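Local coordinates for inactivation-no-after-potential D protein (Drosophila melanogaster, PDB 2QKV) that probably serves as a scaffold in fly phototransduction, binding signalling partners through PDZ domains, of which this is the fifth, at residues D13-A18 / N80-M85; A18-G23 / G41-I46; D54-F59 / M85-P90. The protein carries 1 engineered substitution. All coordinates share one frame; numbering follows the deposited sequence.

In the fold
From the N terminus, strand 10-15 is the first element used: contact 1 pairs its end with the start of strand 82-88, closing a loop that holds most of the domain. Contact 2 is nested inside that loop; it begins at A18, which it shares with contact 1, and closes a shorter loop by bringing the segment before strand 24-28 onto the start of helix 44-49. The two touch where the Y43 hydroxyl meets the backbone of K17. Contact 3 then joins strand 55-59 to the second half of strand 82-88. It crosses contact 1 along the chain and shares M85 with it, placing strand 82-88 between strands 10-15 and 55-59 in one sheet.

Contact 1: D13-A18 / N80-M85; sequences DLMKKA and NGKVSM
S84 turns OG opposite its backbone N (chi1 179°), while D13 swings CG to the side of its own backbone N (chi1 -66°), and these two settings bring hydroxyl and carboxylate together. S84 OG donates to D13 OD2 at 3.0 Å, arriving on the syn side but 33° out of the carboxylate plane. Water 1 donates to D13 OD2 at 2.8 Å and more weakly to V83 O, so two donors hold this carboxylate oxygen. A valine at S84 would probably leave D13 OD2 without its cross-strand donor and the carboxylate freer to turn.

On the other face, the L14 and V83 side chains run alongside one another in the same direction, with L14 CD1 3.8 Å from V83 CB. Their backbones form the reciprocal pair of an antiparallel bridge: L14 N to V83 O at 3.0 Å, and V83 N to L14 O at 2.9 Å. Beyond M15 the strand ends, yet K16 N still reaches G81 O at 2.8 Å. M15, bent at both outer torsions, lays SD against the backbone, 3.5 Å from G81 C. The L14 side chain continues onto Y43 and I46, and N60 bonds S84 N and K82 O through its side-chain amide. With strand axes 4.8 Å apart and nearly antiparallel, this is the pairing of N- and C-terminal strands that brings the chain ends together in a PDZ domain.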
loop_
_atom_site.group_PDB
_atom_site.type_symbol
_atom_site.label_atom_id
_atom_site.label_comp_id
_atom_site.label_asym_id
_atom_site.label_seq_id
_atom_site.Cartn_x
_atom_site.Cartn_y
_atom_site.Cartn_z
ATOM N N ASP A 13 -18.471 19.512 -11.220
ATOM C CA ASP A 13 -19.642 19.691 -10.378
ATOM C C ASP A 13 -20.916 19.350 -11.125
ATOM O O ASP A 13 -21.123 19.795 -12.265
ATOM C CB ASP A 13 -19.740 21.135 -9.878
ATOM C CG ASP A 13 -18.613 21.510 -8.952
ATOM O OD1 ASP A 13 -17.542 21.940 -9.442
ATOM O OD2 ASP A 13 -18.789 21.364 -7.725
ATOM N N LEU A 14 -21.766 18.558 -10.483
ATOM C CA LEU A 14 -23.033 18.176 -11.088
ATOM C C LEU A 14 -24.077 17.851 -10.032
ATOM O O LEU A 14 -23.777 17.749 -8.841
ATOM C CB LEU A 14 -22.840 16.974 -12.009
ATOM C CG LEU A 14 -22.311 15.674 -11.407
ATOM C CD1 LEU A 14 -23.473 14.880 -10.780
ATOM C CD2 LEU A 14 -21.629 14.851 -12.503
ATOM N N MET A 15 -25.314 17.716 -10.489
ATOM C CA MET A 15 -26.432 17.388 -9.617
ATOM C C MET A 15 -26.921 16.018 -10.047
ATOM O O MET A 15 -27.406 15.852 -11.164
ATOM C CB MET A 15 -27.558 18.414 -9.780
ATOM C CG MET A 15 -28.822 18.064 -9.011
ATOM S SD MET A 15 -28.566 17.964 -7.228
ATOM C CE MET A 15 -28.568 19.659 -6.821
ATOM N N LYS A 16 -26.776 15.029 -9.173
ATOM C CA LYS A 16 -27.208 13.681 -9.503
ATOM C C LYS A 16 -28.729 13.628 -9.588
ATOM O O LYS A 16 -29.422 14.312 -8.839
ATOM C CB LYS A 16 -26.706 12.691 -8.450
ATOM C CG LYS A 16 -26.848 11.240 -8.868
ATOM C CD LYS A 16 -26.114 10.306 -7.928
ATOM C CE LYS A 16 -26.219 8.873 -8.414
ATOM N NZ LYS A 16 -25.770 8.746 -9.828
ATOM N N LYS A 17 -29.238 12.824 -10.516
ATOM C CA LYS A 17 -30.678 12.672 -10.687
ATOM C C LYS A 17 -31.052 11.199 -10.571
ATOM O O LYS A 17 -30.336 10.323 -11.059
ATOM C CB LYS A 17 -31.114 13.210 -12.052
ATOM C CG LYS A 17 -30.861 14.700 -12.251
ATOM C CD LYS A 17 -31.648 15.552 -11.260
ATOM C CE LYS A 17 -31.374 17.037 -11.475
ATOM N NZ LYS A 17 -32.212 17.903 -10.594
ATOM N N ALA A 18 -32.174 10.925 -9.913
ATOM C CA ALA A 18 -32.627 9.551 -9.748
ATOM C C ALA A 18 -32.762 8.893 -11.115
ATOM O O ALA A 18 -33.204 9.522 -12.076
ATOM C CB ALA A 18 -33.967 9.525 -9.021
ATOM N N ASN A 80 -26.660 11.480 -3.242
ATOM C CA ASN A 80 -27.970 11.480 -3.893
ATOM C C ASN A 80 -28.260 12.772 -4.640
ATOM O O ASN A 80 -29.193 12.825 -5.445
ATOM C CB ASN A 80 -29.080 11.280 -2.864
ATOM C CG ASN A 80 -29.039 9.921 -2.214
ATOM O OD1 ASN A 80 -29.312 9.788 -1.018
ATOM N ND2 ASN A 80 -28.712 8.899 -2.993
ATOM N N GLY A 81 -27.479 13.810 -4.358
ATOM C CA GLY A 81 -27.700 15.092 -5.004
ATOM C C GLY A 81 -26.440 15.761 -5.520
ATOM O O GLY A 81 -25.863 15.331 -6.515
ATOM N N LYS A 82 -26.019 16.821 -4.843
ATOM C CA LYS A 82 -24.828 17.552 -5.256
ATOM C C LYS A 82 -23.567 16.699 -5.221
ATOM O O LYS A 82 -23.317 15.968 -4.264
ATOM C CB LYS A 82 -24.631 18.794 -4.377
ATOM C CG LYS A 82 -25.608 19.932 -4.658
ATOM C CD LYS A 82 -25.450 20.472 -6.077
ATOM C CE LYS A 82 -26.293 21.724 -6.300
ATOM N NZ LYS A 82 -26.311 22.128 -7.737
ATOM N N VAL A 83 -22.780 16.804 -6.286
ATOM C CA VAL A 83 -21.530 16.072 -6.406
ATOM C C VAL A 83 -20.457 17.073 -6.831
ATOM O O VAL A 83 -20.597 17.744 -7.854
ATOM C CB VAL A 83 -21.631 14.957 -7.462
ATOM C CG1 VAL A 83 -20.238 14.429 -7.811
ATOM C CG2 VAL A 83 -22.487 13.822 -6.926
ATOM N N SER A 84 -19.407 17.180 -6.024
ATOM C CA SER A 84 -18.300 18.087 -6.302
ATOM C C SER A 84 -17.016 17.282 -6.214
ATOM O O SER A 84 -16.677 16.763 -5.154
ATOM C CB SER A 84 -18.263 19.211 -5.273
ATOM O OG SER A 84 -17.166 20.077 -5.523
ATOM N N MET A 85 -16.299 17.185 -7.326
ATOM C CA MET A 85 -15.071 16.407 -7.343
ATOM C C MET A 85 -13.856 17.204 -7.785
ATOM O O MET A 85 -13.982 18.174 -8.542
ATOM C CB MET A 85 -15.223 15.237 -8.312
ATOM C CG MET A 85 -16.478 14.398 -8.087
ATOM S SD MET A 85 -16.619 13.004 -9.203
ATOM C CE MET A 85 -17.488 13.748 -10.574
HETATM O O HOH W 1 -21.309 20.761 -6.789
#

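Contact 2: A18-G23 / G41-I46; sequences AGKELG and GQYPEI
Q42 and Y43 take hold of two successive carbonyls of the 18-23 loop. Q42 NE2 donates to E21 O at 2.9 Å, nearly straight at 170° and with the acceptor in the amide plane; the bend at chi2 (-57°) turns the amide back onto E21 O, which Q42 CB and CG already lie against. Y43 OH donates to K20 O at 2.7 Å, and K17 N gives the hydroxyl a further bond. Both carbonyl oxygens sit at the edge of the tyrosine ring, near its plane. Packing is close at G23 too, where a CB would come within 3.0 Å of Q42 CG, and I46 CD1 lies 3.4 Å from L22 O. The stem of K20 also packs closely, its CD 3.2 Å from Q42 O. In PDZ domains the loop leading into the second strand normally receives the peptide's C-terminal carboxylate; here E21-G23 probably correspond to that loop, backed by the start of helix 44-49, for which Y43 is the N-cap residue. Among the buried apolar groups, L22 CD2 approaches Y43 CE1 more loosely, at 4.3 Å. The solvent side belongs to K20 and E21, both exposed; E21 has a long, weak ion pair with K91 of a second subunit.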
loop_
_atom_site.group_PDB
_atom_site.type_symbol
_atom_site.label_atom_id
_atom_site.label_comp_id
_atom_site.label_asym_id
_atom_site.label_seq_id
_atom_site.Cartn_x
_atom_site.Cartn_y
_atom_site.Cartn_z
ATOM N N ALA A 18 -32.174 10.925 -9.913
ATOM C CA ALA A 18 -32.627 9.551 -9.748
ATOM C C ALA A 18 -32.762 8.893 -11.115
ATOM O O ALA A 18 -33.204 9.522 -12.076
ATOM C CB ALA A 18 -33.967 9.525 -9.021
ATOM N N GLY A 19 -32.365 7.631 -11.202
ATOM C CA GLY A 19 -32.468 6.911 -12.459
ATOM C C GLY A 19 -31.382 7.213 -13.468
ATOM O O GLY A 19 -31.366 6.636 -14.555
ATOM N N LYS A 20 -30.472 8.119 -13.120
ATOM C CA LYS A 20 -29.387 8.469 -14.025
ATOM C C LYS A 20 -28.044 8.223 -13.338
ATOM O O LYS A 20 -27.565 9.065 -12.579
ATOM C CB LYS A 20 -29.508 9.933 -14.457
ATOM C CG LYS A 20 -28.495 10.343 -15.515
ATOM C CD LYS A 20 -29.134 11.165 -16.621
ATOM C CE LYS A 20 -30.131 10.332 -17.411
ATOM N NZ LYS A 20 -30.740 11.101 -18.530
ATOM N N GLU A 21 -27.454 7.058 -13.608
ATOM C CA GLU A 21 -26.167 6.672 -13.021
ATOM C C GLU A 21 -25.065 7.603 -13.502
ATOM O O GLU A 21 -25.139 8.149 -14.599
ATOM C CB GLU A 21 -25.751 5.263 -13.454
ATOM C CG GLU A 21 -26.805 4.184 -13.408
ATOM C CD GLU A 21 -26.482 3.069 -14.386
ATOM O OE1 GLU A 21 -25.370 2.501 -14.301
ATOM O OE2 GLU A 21 -27.330 2.768 -15.250
ATOM N N LEU A 22 -24.026 7.753 -12.690
ATOM C CA LEU A 22 -22.895 8.586 -13.070
ATOM C C LEU A 22 -22.246 7.983 -14.307
ATOM O O LEU A 22 -21.700 8.701 -15.149
ATOM C CB LEU A 22 -21.868 8.643 -11.941
ATOM C CG LEU A 22 -22.225 9.393 -10.663
ATOM C CD1 LEU A 22 -21.055 9.276 -9.695
ATOM C CD2 LEU A 22 -22.506 10.856 -10.975
ATOM N N GLY A 23 -22.290 6.655 -14.405
ATOM C CA GLY A 23 -21.714 5.973 -15.548
ATOM C C GLY A 23 -20.205 5.823 -15.503
ATOM O O GLY A 23 -19.566 5.680 -16.543
ATOM N N GLY A 41 -22.896 10.622 -22.287
ATOM C CA GLY A 41 -24.316 10.927 -22.352
ATOM C C GLY A 41 -25.096 10.972 -21.046
ATOM O O GLY A 41 -26.295 11.249 -21.058
ATOM N N GLN A 42 -24.446 10.713 -19.914
ATOM C CA GLN A 42 -25.151 10.745 -18.633
ATOM C C GLN A 42 -25.319 12.150 -18.060
ATOM O O GLN A 42 -26.431 12.567 -17.735
ATOM C CB GLN A 42 -24.436 9.858 -17.609
ATOM C CG GLN A 42 -24.381 8.380 -17.974
ATOM C CD GLN A 42 -25.758 7.774 -18.193
ATOM O OE1 GLN A 42 -26.159 7.509 -19.329
ATOM N NE2 GLN A 42 -26.490 7.556 -17.104
ATOM N N TYR A 43 -24.210 12.867 -17.915
ATOM C CA TYR A 43 -24.224 14.226 -17.386
ATOM C C TYR A 43 -23.338 15.113 -18.246
ATOM O O TYR A 43 -22.231 14.724 -18.613
ATOM C CB TYR A 43 -23.716 14.263 -15.942
ATOM C CG TYR A 43 -24.649 13.592 -14.968
ATOM C CD1 TYR A 43 -24.624 12.208 -14.787
ATOM C CD2 TYR A 43 -25.597 14.335 -14.264
ATOM C CE1 TYR A 43 -25.532 11.582 -13.931
ATOM C CE2 TYR A 43 -26.505 13.717 -13.407
ATOM C CZ TYR A 43 -26.467 12.341 -13.250
ATOM O OH TYR A 43 -27.379 11.721 -12.424
ATOM N N PRO A 44 -23.825 16.313 -18.594
ATOM C CA PRO A 44 -23.068 17.256 -19.418
ATOM C C PRO A 44 -21.688 17.579 -18.852
ATOM O O PRO A 44 -20.718 17.649 -19.601
ATOM C CB PRO A 44 -23.980 18.480 -19.458
ATOM C CG PRO A 44 -25.349 17.859 -19.428
ATOM C CD PRO A 44 -25.192 16.809 -18.351
ATOM N N GLU A 45 -21.603 17.767 -17.536
ATOM C CA GLU A 45 -20.321 18.082 -16.905
ATOM C C GLU A 45 -19.313 16.940 -17.044
ATOM O O GLU A 45 -18.113 17.175 -17.190
ATOM C CB GLU A 45 -20.519 18.446 -15.425
ATOM C CG GLU A 45 -21.693 17.759 -14.747
ATOM C CD GLU A 45 -23.016 18.489 -14.954
ATOM O OE1 GLU A 45 -23.218 19.567 -14.346
ATOM O OE2 GLU A 45 -23.853 17.986 -15.733
ATOM N N ILE A 46 -19.783 15.697 -17.003
ATOM C CA ILE A 46 -18.878 14.569 -17.160
ATOM C C ILE A 46 -18.426 14.523 -18.616
ATOM O O ILE A 46 -17.237 14.388 -18.912
ATOM C CB ILE A 46 -19.570 13.226 -16.780
ATOM C CG1 ILE A 46 -19.880 13.213 -15.281
ATOM C CG2 ILE A 46 -18.690 12.046 -17.169
ATOM C CD1 ILE A 46 -20.505 11.874 -14.795
#

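Contact 3: D54-F59 / M85-P90; sequences DIITKF and MEVTRP
NE and NH2 of R89 form a bidentate salt bridge with D54, NE to OD1 at 2.8 Å and NH2 to OD2 at 2.7 Å. The two planes are only 8° apart, and both oxygens are met on the syn side, so neither group can turn without bending both bonds of this salt bridge. Bends at chi2 and chi3 (149° and -59°) curl R89 back to that position. Farther along, the I55 and T88 backbones exchange two bonds, I55 N meeting T88 O at 2.9 Å. The register then slips by one: E86 O takes T57 N at 2.9 Å and K58 N weakly, a classic beta bulge. K58 lies alongside E86, and water 3 links K58 NZ to E86 OE1, whose direct separation is 4.3 Å. On the opposite face M85 SD sits at the edge of the F59 ring, 5.1 Å from its centroid, a Met-aromatic contact, and also touches I56 CD1.

In the second shell, Q51 N donates to D54 OD2, and T88 OG1 is bonded to E8 O. Strand 10-15 flanks strand 82-88 while strand 33-38 flanks 55-59, and helix 69-77 packs on I56 and F59 through F76 and L75.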
loop_
_atom_site.group_PDB
_atom_site.type_symbol
_atom_site.label_atom_id
_atom_site.label_comp_id
_atom_site.label_asym_id
_atom_site.label_seq_id
_atom_site.Cartn_x
_atom_site.Cartn_y
_atom_site.Cartn_z
ATOM N N ASP A 54 -8.765 9.576 -16.183
ATOM C CA ASP A 54 -8.686 10.666 -15.214
ATOM C C ASP A 54 -8.789 10.056 -13.819
ATOM O O ASP A 54 -9.416 9.007 -13.635
ATOM C CB ASP A 54 -9.825 11.670 -15.398
ATOM C CG ASP A 54 -9.646 12.555 -16.623
ATOM O OD1 ASP A 54 -8.545 12.555 -17.214
ATOM O OD2 ASP A 54 -10.628 13.260 -16.964
ATOM N N ILE A 55 -8.177 10.709 -12.832
ATOM C CA ILE A 55 -8.193 10.210 -11.468
ATOM C C ILE A 55 -8.908 11.191 -10.552
ATOM O O ILE A 55 -8.475 12.343 -10.410
ATOM C CB ILE A 55 -6.759 9.996 -10.917
ATOM C CG1 ILE A 55 -5.978 9.075 -11.854
ATOM C CG2 ILE A 55 -6.833 9.399 -9.512
ATOM C CD1 ILE A 55 -4.549 8.834 -11.418
ATOM N N ILE A 56 -10.008 10.732 -9.956
ATOM C CA ILE A 56 -10.777 11.560 -9.032
ATOM C C ILE A 56 -10.043 11.474 -7.693
ATOM O O ILE A 56 -9.875 10.383 -7.136
ATOM C CB ILE A 56 -12.218 11.020 -8.906
ATOM C CG1 ILE A 56 -12.883 11.031 -10.291
ATOM C CG2 ILE A 56 -13.011 11.871 -7.910
ATOM C CD1 ILE A 56 -14.204 10.249 -10.391
ATOM N N THR A 57 -9.632 12.634 -7.174
ATOM C CA THR A 57 -8.854 12.705 -5.937
ATOM C C THR A 57 -9.565 13.252 -4.697
ATOM O O THR A 57 -9.049 13.135 -3.580
ATOM C CB THR A 57 -7.569 13.524 -6.172
ATOM O OG1 THR A 57 -7.931 14.825 -6.657
ATOM C CG2 THR A 57 -6.702 12.843 -7.218
ATOM N N LYS A 58 -10.719 13.882 -4.895
ATOM C CA LYS A 58 -11.503 14.398 -3.774
ATOM C C LYS A 58 -12.973 14.281 -4.164
ATOM O O LYS A 58 -13.341 14.564 -5.294
ATOM C CB LYS A 58 -11.144 15.855 -3.449
ATOM C CG LYS A 58 -11.797 16.349 -2.151
ATOM C CD LYS A 58 -11.243 17.678 -1.665
ATOM C CE LYS A 58 -9.832 17.513 -1.128
ATOM N NZ LYS A 58 -9.348 18.719 -0.385
ATOM N N PHE A 59 -13.806 13.836 -3.234
ATOM C CA PHE A 59 -15.224 13.665 -3.531
ATOM C C PHE A 59 -16.025 14.312 -2.418
ATOM O O PHE A 59 -15.894 13.932 -1.260
ATOM C CB PHE A 59 -15.583 12.173 -3.623
ATOM C CG PHE A 59 -16.995 11.926 -4.078
ATOM C CD1 PHE A 59 -17.295 11.878 -5.437
ATOM C CD2 PHE A 59 -18.033 11.820 -3.155
ATOM C CE1 PHE A 59 -18.612 11.731 -5.885
ATOM C CE2 PHE A 59 -19.362 11.672 -3.596
ATOM C CZ PHE A 59 -19.645 11.628 -4.965
ATOM N N MET A 85 -16.299 17.185 -7.326
ATOM C CA MET A 85 -15.071 16.407 -7.343
ATOM C C MET A 85 -13.856 17.204 -7.785
ATOM O O MET A 85 -13.982 18.174 -8.542
ATOM C CB MET A 85 -15.223 15.237 -8.312
ATOM C CG MET A 85 -16.478 14.398 -8.087
ATOM S SD MET A 85 -16.619 13.004 -9.203
ATOM C CE MET A 85 -17.488 13.748 -10.574
ATOM N N GLU A 86 -12.691 16.799 -7.284
ATOM C CA GLU A 86 -11.416 17.364 -7.719
ATOM C C GLU A 86 -10.834 16.190 -8.491
ATOM O O GLU A 86 -10.935 15.028 -8.053
ATOM C CB GLU A 86 -10.504 17.755 -6.558
ATOM C CG GLU A 86 -11.044 18.956 -5.798
ATOM C CD GLU A 86 -10.041 19.578 -4.854
ATOM O OE1 GLU A 86 -8.942 19.016 -4.674
ATOM O OE2 GLU A 86 -10.366 20.644 -4.287
ATOM N N VAL A 87 -10.221 16.489 -9.630
ATOM C CA VAL A 87 -9.718 15.463 -10.530
ATOM C C VAL A 87 -8.373 15.855 -11.158
ATOM O O VAL A 87 -8.094 17.033 -11.352
ATOM C CB VAL A 87 -10.742 15.269 -11.700
ATOM C CG1 VAL A 87 -10.396 14.028 -12.521
ATOM C CG2 VAL A 87 -12.185 15.200 -11.156
ATOM N N THR A 88 -7.543 14.864 -11.464
ATOM C CA THR A 88 -6.285 15.124 -12.150
ATOM C C THR A 88 -6.237 14.253 -13.412
ATOM O O THR A 88 -6.749 13.125 -13.418
ATOM C CB THR A 88 -5.050 14.863 -11.253
ATOM O OG1 THR A 88 -3.880 15.399 -11.902
ATOM C CG2 THR A 88 -4.843 13.379 -11.013
ATOM N N ARG A 89 -5.659 14.793 -14.486
ATOM C CA ARG A 89 -5.526 14.080 -15.769
ATOM C C ARG A 89 -4.063 13.659 -15.824
ATOM O O ARG A 89 -3.188 14.473 -16.132
ATOM C CB ARG A 89 -5.865 15.013 -16.934
ATOM C CG ARG A 89 -5.801 14.321 -18.305
ATOM C CD ARG A 89 -6.791 14.948 -19.271
ATOM N NE ARG A 89 -8.146 14.837 -18.741
ATOM C CZ ARG A 89 -9.175 15.573 -19.141
ATOM N NH1 ARG A 89 -9.009 16.486 -20.092
ATOM N NH2 ARG A 89 -10.361 15.418 -18.573
ATOM N N PRO A 90 -3.778 12.375 -15.547
ATOM C CA PRO A 90 -2.420 11.823 -15.528
ATOM C C PRO A 90 -1.782 11.523 -16.872
ATOM O O PRO A 90 -1.503 10.374 -17.189
ATOM C CB PRO A 90 -2.586 10.573 -14.668
ATOM C CG PRO A 90 -3.922 10.056 -15.137
ATOM C CD PRO A 90 -4.775 11.318 -15.279
HETATM O O HOH W 2 -7.621 16.729 -4.723
HETATM O O HOH W 3 -7.652 19.614 -2.321
#